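Local coordinates for protein serine protease (Arthrobacter nicotinovorans, PDB 3WY8) that probably cleaves peptide bonds as a secreted trypsin-like serine protease and shows keratin-degrading activity, at residues A[14-27]-A[37-49]. Residues are numbered along the deposited sequence; the frame is centred on the assembly and turned at random.
Sequences IFFTLGGSNYVCSG and TVSTAGHCLNEGP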
# COMPACT_ATOMS: atom_id res chain seq x y z
N ILE A 14 5.90 4.94 4.50
CA ILE A 14 5.60 4.43 5.84
C ILE A 14 6.88 4.00 6.54
O ILE A 14 7.71 3.31 5.95
CB ILE A 14 4.62 3.23 5.78
CG1 ILE A 14 3.26 3.68 5.22
CG2 ILE A 14 4.43 2.59 7.16
CD1 ILE A 14 2.37 2.51 4.77
N PHE A 15 7.03 4.42 7.79
CA PHE A 15 8.11 3.97 8.67
C PHE A 15 7.44 3.22 9.81
O PHE A 15 6.53 3.76 10.46
CB PHE A 15 8.89 5.15 9.22
CG PHE A 15 9.61 5.96 8.17
CD1 PHE A 15 10.96 5.74 7.91
CD2 PHE A 15 8.94 6.95 7.46
CE1 PHE A 15 11.63 6.48 6.95
CE2 PHE A 15 9.60 7.71 6.50
CZ PHE A 15 10.96 7.48 6.24
N PHE A 16 7.87 1.99 10.08
CA PHE A 16 7.20 1.21 11.11
C PHE A 16 8.09 0.27 11.91
O PHE A 16 9.21 -0.03 11.50
CB PHE A 16 5.96 0.48 10.55
CG PHE A 16 6.27 -0.62 9.57
CD1 PHE A 16 6.16 -1.95 9.94
CD2 PHE A 16 6.65 -0.32 8.26
CE1 PHE A 16 6.43 -2.98 9.04
CE2 PHE A 16 6.92 -1.35 7.34
CZ PHE A 16 6.81 -2.68 7.74
N THR A 17 7.58 -0.15 13.07
CA THR A 17 8.25 -1.14 13.90
C THR A 17 7.34 -2.35 13.99
O THR A 17 6.18 -2.24 14.38
CB THR A 17 8.57 -0.58 15.30
OG1 THR A 17 9.37 0.60 15.17
CG2 THR A 17 9.32 -1.60 16.14
N LEU A 18 7.87 -3.51 13.60
CA LEU A 18 7.11 -4.75 13.57
C LEU A 18 7.98 -5.89 14.06
O LEU A 18 9.08 -6.11 13.55
CB LEU A 18 6.59 -5.03 12.16
CG LEU A 18 5.73 -6.28 11.94
CD1 LEU A 18 4.42 -6.21 12.71
CD2 LEU A 18 5.47 -6.48 10.45
N GLY A 19 7.49 -6.62 15.07
CA GLY A 19 8.26 -7.70 15.68
C GLY A 19 9.58 -7.20 16.25
O GLY A 19 10.57 -7.94 16.28
N GLY A 20 9.59 -5.94 16.66
CA GLY A 20 10.76 -5.31 17.27
C GLY A 20 11.81 -4.76 16.31
O GLY A 20 12.83 -4.26 16.76
N SER A 21 11.55 -4.85 15.01
CA SER A 21 12.50 -4.37 14.00
C SER A 21 11.92 -3.21 13.18
O SER A 21 10.70 -3.07 13.07
CB SER A 21 12.93 -5.50 13.06
OG SER A 21 13.62 -6.51 13.77
N ASN A 22 12.81 -2.40 12.61
CA ASN A 22 12.41 -1.21 11.87
C ASN A 22 12.43 -1.39 10.36
O ASN A 22 13.42 -1.85 9.78
CB ASN A 22 13.28 -0.02 12.28
CG ASN A 22 13.16 0.28 13.76
OD1 ASN A 22 12.06 0.41 14.28
ND2 ASN A 22 14.30 0.36 14.44
N TYR A 23 11.31 -1.04 9.73
CA TYR A 23 11.10 -1.27 8.30
C TYR A 23 10.49 -0.06 7.61
O TYR A 23 9.99 0.86 8.26
CB TYR A 23 10.16 -2.47 8.10
CG TYR A 23 10.60 -3.77 8.72
CD1 TYR A 23 11.64 -4.52 8.16
CD2 TYR A 23 9.96 -4.27 9.86
CE1 TYR A 23 12.04 -5.73 8.73
CE2 TYR A 23 10.36 -5.48 10.43
CZ TYR A 23 11.40 -6.20 9.86
OH TYR A 23 11.80 -7.40 10.42
N VAL A 24 10.50 -0.08 6.27
CA VAL A 24 9.76 0.90 5.47
C VAL A 24 8.78 0.23 4.52
O VAL A 24 8.97 -0.92 4.11
CB VAL A 24 10.68 1.83 4.63
CG1 VAL A 24 11.33 2.87 5.50
CG2 VAL A 24 11.69 1.03 3.81
N CYS A 25 7.74 0.98 4.18
CA CYS A 25 6.75 0.58 3.20
C CYS A 25 6.21 1.82 2.50
O CYS A 25 6.74 2.92 2.67
CB CYS A 25 5.62 -0.21 3.87
SG CYS A 25 5.88 -2.00 3.98
N SER A 26 5.16 1.63 1.71
CA SER A 26 4.46 2.72 1.05
C SER A 26 2.97 2.55 1.29
O SER A 26 2.51 1.45 1.63
CB SER A 26 4.77 2.71 -0.45
OG SER A 26 6.17 2.73 -0.66
N GLY A 27 2.21 3.62 1.14
CA GLY A 27 0.78 3.58 1.39
C GLY A 27 0.03 4.70 0.71
O GLY A 27 0.62 5.53 0.01
N THR A 37 -8.12 6.93 6.86
CA THR A 37 -7.74 5.57 6.46
C THR A 37 -6.64 5.56 5.40
O THR A 37 -6.67 6.32 4.44
CB THR A 37 -8.97 4.75 6.01
OG1 THR A 37 -9.94 4.76 7.06
CG2 THR A 37 -8.59 3.29 5.72
N VAL A 38 -5.66 4.68 5.63
CA VAL A 38 -4.50 4.51 4.75
C VAL A 38 -4.44 3.05 4.31
O VAL A 38 -4.45 2.14 5.14
CB VAL A 38 -3.18 4.89 5.48
CG1 VAL A 38 -1.95 4.47 4.65
CG2 VAL A 38 -3.14 6.39 5.76
N SER A 39 -4.38 2.83 3.00
CA SER A 39 -4.22 1.48 2.47
C SER A 39 -2.74 1.11 2.37
O SER A 39 -1.90 1.96 2.07
CB SER A 39 -4.86 1.39 1.09
OG SER A 39 -4.19 2.27 0.22
N THR A 40 -2.45 -0.16 2.61
CA THR A 40 -1.08 -0.68 2.52
C THR A 40 -1.13 -2.21 2.42
O THR A 40 -2.21 -2.78 2.27
CB THR A 40 -0.19 -0.17 3.70
OG1 THR A 40 1.19 -0.46 3.45
CG2 THR A 40 -0.62 -0.78 5.05
N ALA A 41 0.03 -2.87 2.47
CA ALA A 41 0.07 -4.33 2.48
C ALA A 41 -0.11 -4.85 3.89
O ALA A 41 0.25 -4.16 4.85
CB ALA A 41 1.40 -4.83 1.92
N GLY A 42 -0.67 -6.05 4.03
CA GLY A 42 -0.79 -6.67 5.35
C GLY A 42 0.57 -6.80 6.00
O GLY A 42 0.72 -6.54 7.20
N HIS A 43 1.57 -7.17 5.20
CA HIS A 43 2.94 -7.35 5.73
C HIS A 43 3.64 -6.06 6.13
O HIS A 43 4.74 -6.09 6.70
CB HIS A 43 3.78 -8.25 4.80
CG HIS A 43 4.35 -7.56 3.59
ND1 HIS A 43 3.79 -7.68 2.34
CD2 HIS A 43 5.45 -6.80 3.44
CE1 HIS A 43 4.52 -7.00 1.47
NE2 HIS A 43 5.53 -6.45 2.12
N CYS A 44 3.00 -4.92 5.85
CA CYS A 44 3.52 -3.62 6.27
C CYS A 44 2.99 -3.20 7.64
O CYS A 44 3.34 -2.14 8.14
CB CYS A 44 3.18 -2.54 5.24
SG CYS A 44 4.01 -2.73 3.63
N LEU A 45 2.13 -4.02 8.24
CA LEU A 45 1.60 -3.67 9.57
C LEU A 45 1.29 -4.86 10.48
O LEU A 45 0.84 -4.67 11.61
CB LEU A 45 0.39 -2.72 9.45
CG LEU A 45 -0.82 -3.10 8.59
CD1 LEU A 45 -1.57 -4.31 9.17
CD2 LEU A 45 -1.76 -1.90 8.49
N ASN A 46 1.52 -6.08 9.99
CA ASN A 46 1.27 -7.28 10.79
C ASN A 46 2.23 -8.39 10.37
O ASN A 46 2.48 -8.58 9.18
CB ASN A 46 -0.19 -7.74 10.65
CG ASN A 46 -0.49 -8.99 11.46
OD1 ASN A 46 -0.16 -10.09 11.05
ND2 ASN A 46 -1.12 -8.81 12.63
N GLU A 47 2.76 -9.11 11.36
CA GLU A 47 3.78 -10.15 11.12
C GLU A 47 3.39 -11.21 10.08
O GLU A 47 4.26 -11.75 9.39
CB GLU A 47 4.18 -10.83 12.44
CG GLU A 47 4.91 -9.91 13.41
CD GLU A 47 5.37 -10.63 14.66
OE1 GLU A 47 6.59 -10.59 14.94
OE2 GLU A 47 4.54 -11.24 15.35
N GLY A 48 2.10 -11.51 9.98
CA GLY A 48 1.58 -12.42 8.96
C GLY A 48 2.17 -13.83 8.98
O GLY A 48 2.94 -14.19 8.09
N PRO A 49 1.80 -14.64 9.99
CA PRO A 49 0.90 -14.31 11.09
C PRO A 49 1.61 -13.74 12.32
O PRO A 49 2.82 -13.94 12.50
CB PRO A 49 0.28 -15.66 11.44
CG PRO A 49 1.37 -16.64 11.15
CD PRO A 49 2.16 -16.07 9.99
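The disulfide C25–C44 ties the hairpin of strands 11-18 and 21-29 to the 3-10 turn that follows strand 37-40. The hairpin and strand 37-40 belong to the six-stranded N-terminal barrel of the trypsin-like fold. C44 directly follows H43, whose ring is hydrogen-bonded to D92 OD2 through ND1 and to S171 OG through NE2, consistent with a Ser-His-Asp catalytic triad. The disulfide therefore fastens the histidine turn to the barrel wall.

Packing around F16 and L18 extends the join. The F16 ring lies flat beneath the carbonyl of C44, with C44 O 3.2 Å above the ring plane and over its centre. That buried oxygen has no hydrogen-bond partner. Y23 CB sits over the opposite face, offset toward the rim. L18 CD2 lies in plane at the ring edge. The same methyl is 3.8 Å from H43 O, while L18 CD1 meets E47 N at 3.6 Å.

Polar groups lie at both ends. E47 OE1 is 3.4 Å from G19 CA, a van der Waals contact, and OE2 accepts a hydrogen bond from A51 N. T40 OG1, turned to the hairpin (chi1 -168°), donates to S26 O at 3.0 Å, the donor tilted 22° from the carbonyl plane. I14 CD1 packs 3.5 Å from T40 OG1.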